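Local coordinates for protein viral CASP8 and FADD-like apoptosis regulator (Molluscum contagiosum virus subtype 1, PDB 2BBR) that blocks death-receptor-induced apoptosis by interfering with caspase-8 recruitment and activation at the death-inducing signalling complex, and also suppresses host NF-kappa-B activation, at residues 25-30 against 135-140; 97-102 against 171-176. All blocks are in the same frame, centred on the assembly; numbering follows the deposited sequence.

Interaction 1: residues 25-30 against 135-140; sequences DSLLLF and RFVELV
S26, the first residue of 25-30 to meet 135-140, lays its CB over one face of the R135 guanidinium, 3.4 Å above its plane and offset toward the rim. Its hydroxyl stands anti to the backbone N (chi1 -180°), and from there OG shares a water with E138: the water lies 2.7 Å from S26 OG and donates to E138 OE1. The E138 carboxylate is also held from within its own segment. E138 OE1 accepts a weak hydrogen bond, part of a salt bridge, 3.1 Å from R135 NH1 and at the edge of the guanidinium, while R135 N, at the N-cap position, donates to E138 OE2 at 2.8 Å along a nearly straight line (170°), reaching that oxygen from above the carboxylate plane. R135 NE hydrogen-bonds to H23 ND1, which helps fix the rotation of the guanidinium against S26. L27 does not aim its CB at 135-140, yet its CD2 comes within 3.7 Å of V137 CG1, the two side chains crossing at about a right angle. V137 covers one face of the F30 ring, CG1 making a CH-pi contact 3.9 Å from the F30 centroid, 20° off the normal; V140 CG1 reaches the ring edge, 3.9 Å from F30 CE1. The contact thus grades from polar at S26 to buried and apolar at F30. It joins helix 22-31 of the first death effector domain to helix 136-145 of the second; the axes of 25-30 and 136-140 approach to 10.1 Å and run roughly parallel. Helix 95-104 packs against both, through V101 on L27 and F30 and Y96 on V140.

Interaction 2: residues 97-102 against 171-176; sequences RKLMVC and QQLVEY. With AZI (azide ion), chain B.
L99 and Y176 form the tightest apolar contact between these segments, with L99 CD2 3.5 Å from Y176 CB and 3.9 Å from Y176 CG. L99 CG lies anti to the backbone N (chi1 176°), carrying the branched end across to helix 167-187. A second apolar pair lies beside it: the M100 chain bends at chi2 and chi3, bringing methyl CE to 3.8 Å from L173 CG, roughly at right angles. L173 also packs on L157 and L161, so this pair belongs to a wider core with helix 155-163. At the margin, Q172 OE1 approaches L99 CD1 at 3.6 Å. The hydroxyl of the buried Y176 is satisfied by a hydrogen bond to P151 O. On a different side of helix 95-104, K98 NZ donates a weak hydrogen bond to the azide at N2, 3.2 Å away; R95 also binds this ion, probably from the crystallisation liquor, and K98 NZ also forms salt bridges with E62 and the terminal carboxylate of H195. The axes of 97-102 and 171-176 run antiparallel (174°), 11.2 Å apart at closest approach, a spacing bridged by side chains alone. Their chemistry implies that the first and last helices of the second death effector domain are joined here mainly by hydrophobic burial.

In the fold
The two interactions lie 14 Å apart, centre to centre, and meet through helix 95-104. Along the chain their segments alternate, in the order 25-30, 97-102, 135-140, 171-176. Interaction 1 spans the two death effector domains, whereas interaction 2 lies within the second. Direct contacts couple them: F30 CZ packs 3.7 Å from M100 CB, the F30 ring takes part in a cation-pi interaction with R97, and F136 CE2 lies 3.3 Å from M100 O. R97 also forms salt bridges to D34 and E144. Helix 95-104 therefore serves both the interdomain interface and the core of the second domain, consistent with tandem domains packed as one rigid unit.

Interaction 1: residues 25-30 against 135-140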
loop_
_atom_site.group_PDB
_atom_site.type_symbol
_atom_site.label_atom_id
_atom_site.label_comp_id
_atom_site.label_asym_id
_atom_site.label_seq_id
_atom_site.Cartn_x
_atom_site.Cartn_y
_atom_site.Cartn_z
ATOM N N ASP A 25 1.645 -10.607 2.902
ATOM C CA ASP A 25 2.200 -10.782 1.561
ATOM C C ASP A 25 1.378 -9.971 0.563
ATOM O O ASP A 25 1.929 -9.311 -0.317
ATOM C CB ASP A 25 2.160 -12.253 1.122
ATOM C CG ASP A 25 3.116 -13.134 1.900
ATOM O OD1 ASP A 25 4.125 -12.615 2.422
ATOM O OD2 ASP A 25 2.859 -14.357 1.969
ATOM N N SER A 26 0.056 -10.038 0.696
ATOM C CA SER A 26 -0.839 -9.315 -0.198
ATOM C C SER A 26 -0.619 -7.810 -0.090
ATOM O O SER A 26 -0.637 -7.099 -1.093
ATOM C CB SER A 26 -2.295 -9.657 0.132
ATOM O OG SER A 26 -3.191 -8.969 -0.721
ATOM N N LEU A 27 -0.420 -7.326 1.130
ATOM C CA LEU A 27 -0.191 -5.904 1.332
ATOM C C LEU A 27 1.109 -5.463 0.667
ATOM O O LEU A 27 1.162 -4.407 0.040
ATOM C CB LEU A 27 -0.156 -5.566 2.827
ATOM C CG LEU A 27 -1.427 -5.901 3.613
ATOM C CD1 LEU A 27 -1.274 -5.460 5.057
ATOM C CD2 LEU A 27 -2.622 -5.213 2.977
ATOM N N LEU A 28 2.159 -6.269 0.797
ATOM C CA LEU A 28 3.426 -5.912 0.179
ATOM C C LEU A 28 3.313 -5.949 -1.337
ATOM O O LEU A 28 3.846 -5.079 -2.024
ATOM C CB LEU A 28 4.543 -6.845 0.648
ATOM C CG LEU A 28 4.938 -6.726 2.122
ATOM C CD1 LEU A 28 6.210 -7.523 2.363
ATOM C CD2 LEU A 28 5.163 -5.262 2.486
ATOM N N LEU A 29 2.624 -6.952 -1.868
ATOM C CA LEU A 29 2.455 -7.034 -3.313
ATOM C C LEU A 29 1.733 -5.785 -3.814
ATOM O O LEU A 29 2.064 -5.251 -4.870
ATOM C CB LEU A 29 1.674 -8.293 -3.699
ATOM C CG LEU A 29 2.477 -9.597 -3.701
ATOM C CD1 LEU A 29 1.560 -10.764 -4.006
ATOM C CD2 LEU A 29 3.591 -9.512 -4.737
ATOM N N PHE A 30 0.754 -5.314 -3.049
ATOM C CA PHE A 30 0.017 -4.110 -3.420
ATOM C C PHE A 30 0.957 -2.901 -3.405
ATOM O O PHE A 30 0.942 -2.076 -4.320
ATOM C CB PHE A 30 -1.142 -3.889 -2.448
ATOM C CG PHE A 30 -1.856 -2.582 -2.639
ATOM C CD1 PHE A 30 -2.860 -2.442 -3.594
ATOM C CD2 PHE A 30 -1.520 -1.482 -1.862
ATOM C CE1 PHE A 30 -3.521 -1.216 -3.765
ATOM C CE2 PHE A 30 -2.169 -0.265 -2.027
ATOM C CZ PHE A 30 -3.172 -0.129 -2.978
ATOM N N ARG A 135 -9.820 -8.454 -0.144
ATOM C CA ARG A 135 -9.252 -7.540 0.845
ATOM C C ARG A 135 -9.445 -6.100 0.364
ATOM O O ARG A 135 -9.755 -5.869 -0.806
ATOM C CB ARG A 135 -7.748 -7.794 1.002
ATOM C CG ARG A 135 -7.346 -9.218 1.353
ATOM C CD ARG A 135 -5.835 -9.290 1.561
ATOM N NE ARG A 135 -5.387 -10.587 2.061
ATOM C CZ ARG A 135 -5.174 -11.656 1.300
ATOM N NH1 ARG A 135 -5.362 -11.596 -0.010
ATOM N NH2 ARG A 135 -4.771 -12.792 1.853
ATOM N N PHE A 136 -9.249 -5.134 1.256
ATOM C CA PHE A 136 -9.382 -3.734 0.866
ATOM C C PHE A 136 -8.410 -3.389 -0.267
ATOM O O PHE A 136 -8.785 -2.693 -1.214
ATOM C CB PHE A 136 -9.126 -2.799 2.052
ATOM C CG PHE A 136 -9.302 -1.340 1.719
ATOM C CD1 PHE A 136 -10.566 -0.812 1.485
ATOM C CD2 PHE A 136 -8.200 -0.498 1.614
ATOM C CE1 PHE A 136 -10.727 0.532 1.150
ATOM C CE2 PHE A 136 -8.352 0.844 1.282
ATOM C CZ PHE A 136 -9.615 1.363 1.048
ATOM N N VAL A 137 -7.170 -3.870 -0.191
ATOM C CA VAL A 137 -6.219 -3.555 -1.256
ATOM C C VAL A 137 -6.683 -4.131 -2.582
ATOM O O VAL A 137 -6.401 -3.573 -3.641
ATOM C CB VAL A 137 -4.784 -4.064 -0.951
ATOM C CG1 VAL A 137 -4.185 -3.263 0.191
ATOM C CG2 VAL A 137 -4.801 -5.549 -0.626
ATOM N N GLU A 138 -7.400 -5.247 -2.534
ATOM C CA GLU A 138 -7.903 -5.844 -3.761
ATOM C C GLU A 138 -9.069 -5.004 -4.292
ATOM O O GLU A 138 -9.237 -4.866 -5.503
ATOM C CB GLU A 138 -8.281 -7.307 -3.503
ATOM C CG GLU A 138 -7.025 -8.174 -3.343
ATOM C CD GLU A 138 -7.259 -9.519 -2.672
ATOM O OE1 GLU A 138 -6.319 -10.343 -2.668
ATOM O OE2 GLU A 138 -8.358 -9.754 -2.138
ATOM N N LEU A 139 -9.853 -4.419 -3.392
ATOM C CA LEU A 139 -10.948 -3.540 -3.792
ATOM C C LEU A 139 -10.339 -2.304 -4.470
ATOM O O LEU A 139 -10.825 -1.850 -5.508
ATOM C CB LEU A 139 -11.766 -3.109 -2.571
ATOM C CG LEU A 139 -12.783 -1.983 -2.781
ATOM C CD1 LEU A 139 -13.795 -2.381 -3.845
ATOM C CD2 LEU A 139 -13.482 -1.671 -1.463
ATOM N N VAL A 140 -9.271 -1.763 -3.888
ATOM C CA VAL A 140 -8.616 -0.595 -4.471
ATOM C C VAL A 140 -8.113 -0.909 -5.881
ATOM O O VAL A 140 -8.342 -0.136 -6.811
ATOM C CB VAL A 140 -7.443 -0.107 -3.587
ATOM C CG1 VAL A 140 -6.694 1.030 -4.286
ATOM C CG2 VAL A 140 -7.973 0.357 -2.239
HETATM O O HOH W 1 -3.664 -9.843 -3.261
#

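Interaction 2: residues 97-102 against 171-176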
loop_
_atom_site.group_PDB
_atom_site.type_symbol
_atom_site.label_atom_id
_atom_site.label_comp_id
_atom_site.label_asym_id
_atom_site.label_seq_id
_atom_site.Cartn_x
_atom_site.Cartn_y
_atom_site.Cartn_z
ATOM N N ARG A 97 -0.119 4.431 -2.152
ATOM C CA ARG A 97 -0.150 3.012 -1.816
ATOM C C ARG A 97 -0.078 2.761 -0.314
ATOM O O ARG A 97 -0.793 1.911 0.218
ATOM C CB ARG A 97 1.001 2.276 -2.513
ATOM C CG ARG A 97 1.001 2.355 -4.034
ATOM C CD ARG A 97 0.144 1.279 -4.665
ATOM N NE ARG A 97 0.011 1.483 -6.104
ATOM C CZ ARG A 97 -1.074 1.156 -6.792
ATOM N NH1 ARG A 97 -2.102 0.603 -6.161
ATOM N NH2 ARG A 97 -1.149 1.425 -8.088
ATOM N N LYS A 98 0.798 3.484 0.372
ATOM C CA LYS A 98 0.928 3.300 1.811
ATOM C C LYS A 98 -0.365 3.678 2.531
ATOM O O LYS A 98 -0.801 2.980 3.450
ATOM C CB LYS A 98 2.109 4.115 2.341
ATOM C CG LYS A 98 3.462 3.568 1.889
ATOM C CD LYS A 98 4.627 4.386 2.421
ATOM C CE LYS A 98 4.774 5.708 1.685
ATOM N NZ LYS A 98 5.766 6.592 2.356
ATOM N N LEU A 99 -0.988 4.773 2.105
ATOM C CA LEU A 99 -2.238 5.213 2.712
ATOM C C LEU A 99 -3.341 4.182 2.525
ATOM O O LEU A 99 -4.093 3.894 3.454
ATOM C CB LEU A 99 -2.686 6.548 2.113
ATOM C CG LEU A 99 -4.043 7.089 2.582
ATOM C CD1 LEU A 99 -4.069 7.222 4.098
ATOM C CD2 LEU A 99 -4.300 8.437 1.933
ATOM N N MET A 100 -3.443 3.626 1.323
ATOM C CA MET A 100 -4.476 2.630 1.070
ATOM C C MET A 100 -4.302 1.410 1.974
ATOM O O MET A 100 -5.283 0.859 2.481
ATOM C CB MET A 100 -4.476 2.212 -0.400
ATOM C CG MET A 100 -4.928 3.314 -1.356
ATOM S SD MET A 100 -6.571 3.998 -0.989
ATOM C CE MET A 100 -6.110 5.605 -0.379
ATOM N N VAL A 101 -3.064 0.972 2.178
ATOM C CA VAL A 101 -2.837 -0.172 3.053
ATOM C C VAL A 101 -3.290 0.166 4.470
ATOM O O VAL A 101 -3.994 -0.618 5.112
ATOM C CB VAL A 101 -1.347 -0.578 3.096
ATOM C CG1 VAL A 101 -1.117 -1.591 4.213
ATOM C CG2 VAL A 101 -0.932 -1.176 1.754
ATOM N N CYS A 102 -2.895 1.336 4.954
ATOM C CA CYS A 102 -3.255 1.732 6.305
ATOM C C CYS A 102 -4.756 1.885 6.510
ATOM O O CYS A 102 -5.282 1.474 7.545
ATOM C CB CYS A 102 -2.518 3.013 6.680
ATOM S SG CYS A 102 -0.737 2.731 6.855
ATOM N N GLN A 171 -11.777 11.748 5.386
ATOM C CA GLN A 171 -10.925 12.919 5.514
ATOM C C GLN A 171 -9.473 12.627 5.148
ATOM O O GLN A 171 -8.817 13.454 4.518
ATOM C CB GLN A 171 -11.004 13.484 6.931
ATOM C CG GLN A 171 -10.186 14.748 7.128
ATOM C CD GLN A 171 -10.360 15.335 8.510
ATOM O OE1 GLN A 171 -9.391 15.514 9.247
ATOM N NE2 GLN A 171 -11.601 15.635 8.872
ATOM N N GLN A 172 -8.959 11.467 5.544
ATOM C CA GLN A 172 -7.582 11.135 5.195
ATOM C C GLN A 172 -7.410 11.110 3.682
ATOM O O GLN A 172 -6.394 11.568 3.158
ATOM C CB GLN A 172 -7.189 9.772 5.758
ATOM C CG GLN A 172 -7.051 9.716 7.260
ATOM C CD GLN A 172 -6.521 8.377 7.719
ATOM O OE1 GLN A 172 -5.447 7.949 7.297
ATOM N NE2 GLN A 172 -7.271 7.704 8.583
ATOM N N LEU A 173 -8.393 10.555 2.981
ATOM C CA LEU A 173 -8.318 10.486 1.528
ATOM C C LEU A 173 -8.510 11.842 0.861
ATOM O O LEU A 173 -7.839 12.138 -0.125
ATOM C CB LEU A 173 -9.334 9.483 0.977
ATOM C CG LEU A 173 -8.822 8.048 0.825
ATOM C CD1 LEU A 173 -8.488 7.453 2.182
ATOM C CD2 LEU A 173 -9.879 7.215 0.116
ATOM N N VAL A 174 -9.426 12.656 1.377
ATOM C CA VAL A 174 -9.646 13.984 0.809
ATOM C C VAL A 174 -8.377 14.815 0.983
ATOM O O VAL A 174 -7.928 15.495 0.054
ATOM C CB VAL A 174 -10.830 14.710 1.494
ATOM C CG1 VAL A 174 -10.862 16.175 1.074
ATOM C CG2 VAL A 174 -12.139 14.031 1.115
ATOM N N GLU A 175 -7.793 14.750 2.173
ATOM C CA GLU A 175 -6.576 15.497 2.442
ATOM C C GLU A 175 -5.432 15.022 1.558
ATOM O O GLU A 175 -4.637 15.834 1.080
ATOM C CB GLU A 175 -6.206 15.388 3.919
ATOM C CG GLU A 175 -7.130 16.215 4.805
ATOM C CD GLU A 175 -6.813 16.096 6.280
ATOM O OE1 GLU A 175 -7.406 16.857 7.074
ATOM O OE2 GLU A 175 -5.981 15.241 6.645
ATOM N N TYR A 176 -5.346 13.713 1.338
ATOM C CA TYR A 176 -4.306 13.170 0.477
ATOM C C TYR A 176 -4.471 13.704 -0.941
ATOM O O TYR A 176 -3.502 14.137 -1.562
ATOM C CB TYR A 176 -4.362 11.637 0.425
ATOM C CG TYR A 176 -3.587 11.099 -0.757
ATOM C CD1 TYR A 176 -2.196 11.136 -0.772
ATOM C CD2 TYR A 176 -4.243 10.695 -1.923
ATOM C CE1 TYR A 176 -1.477 10.802 -1.915
ATOM C CE2 TYR A 176 -3.531 10.361 -3.077
ATOM C CZ TYR A 176 -2.146 10.424 -3.063
ATOM O OH TYR A 176 -1.423 10.167 -4.203
HETATM N N1 AZI B . 4.640 7.237 5.292
HETATM N N2 AZI B . 3.635 7.026 4.725
HETATM N N3 AZI B . 2.605 6.861 4.207
#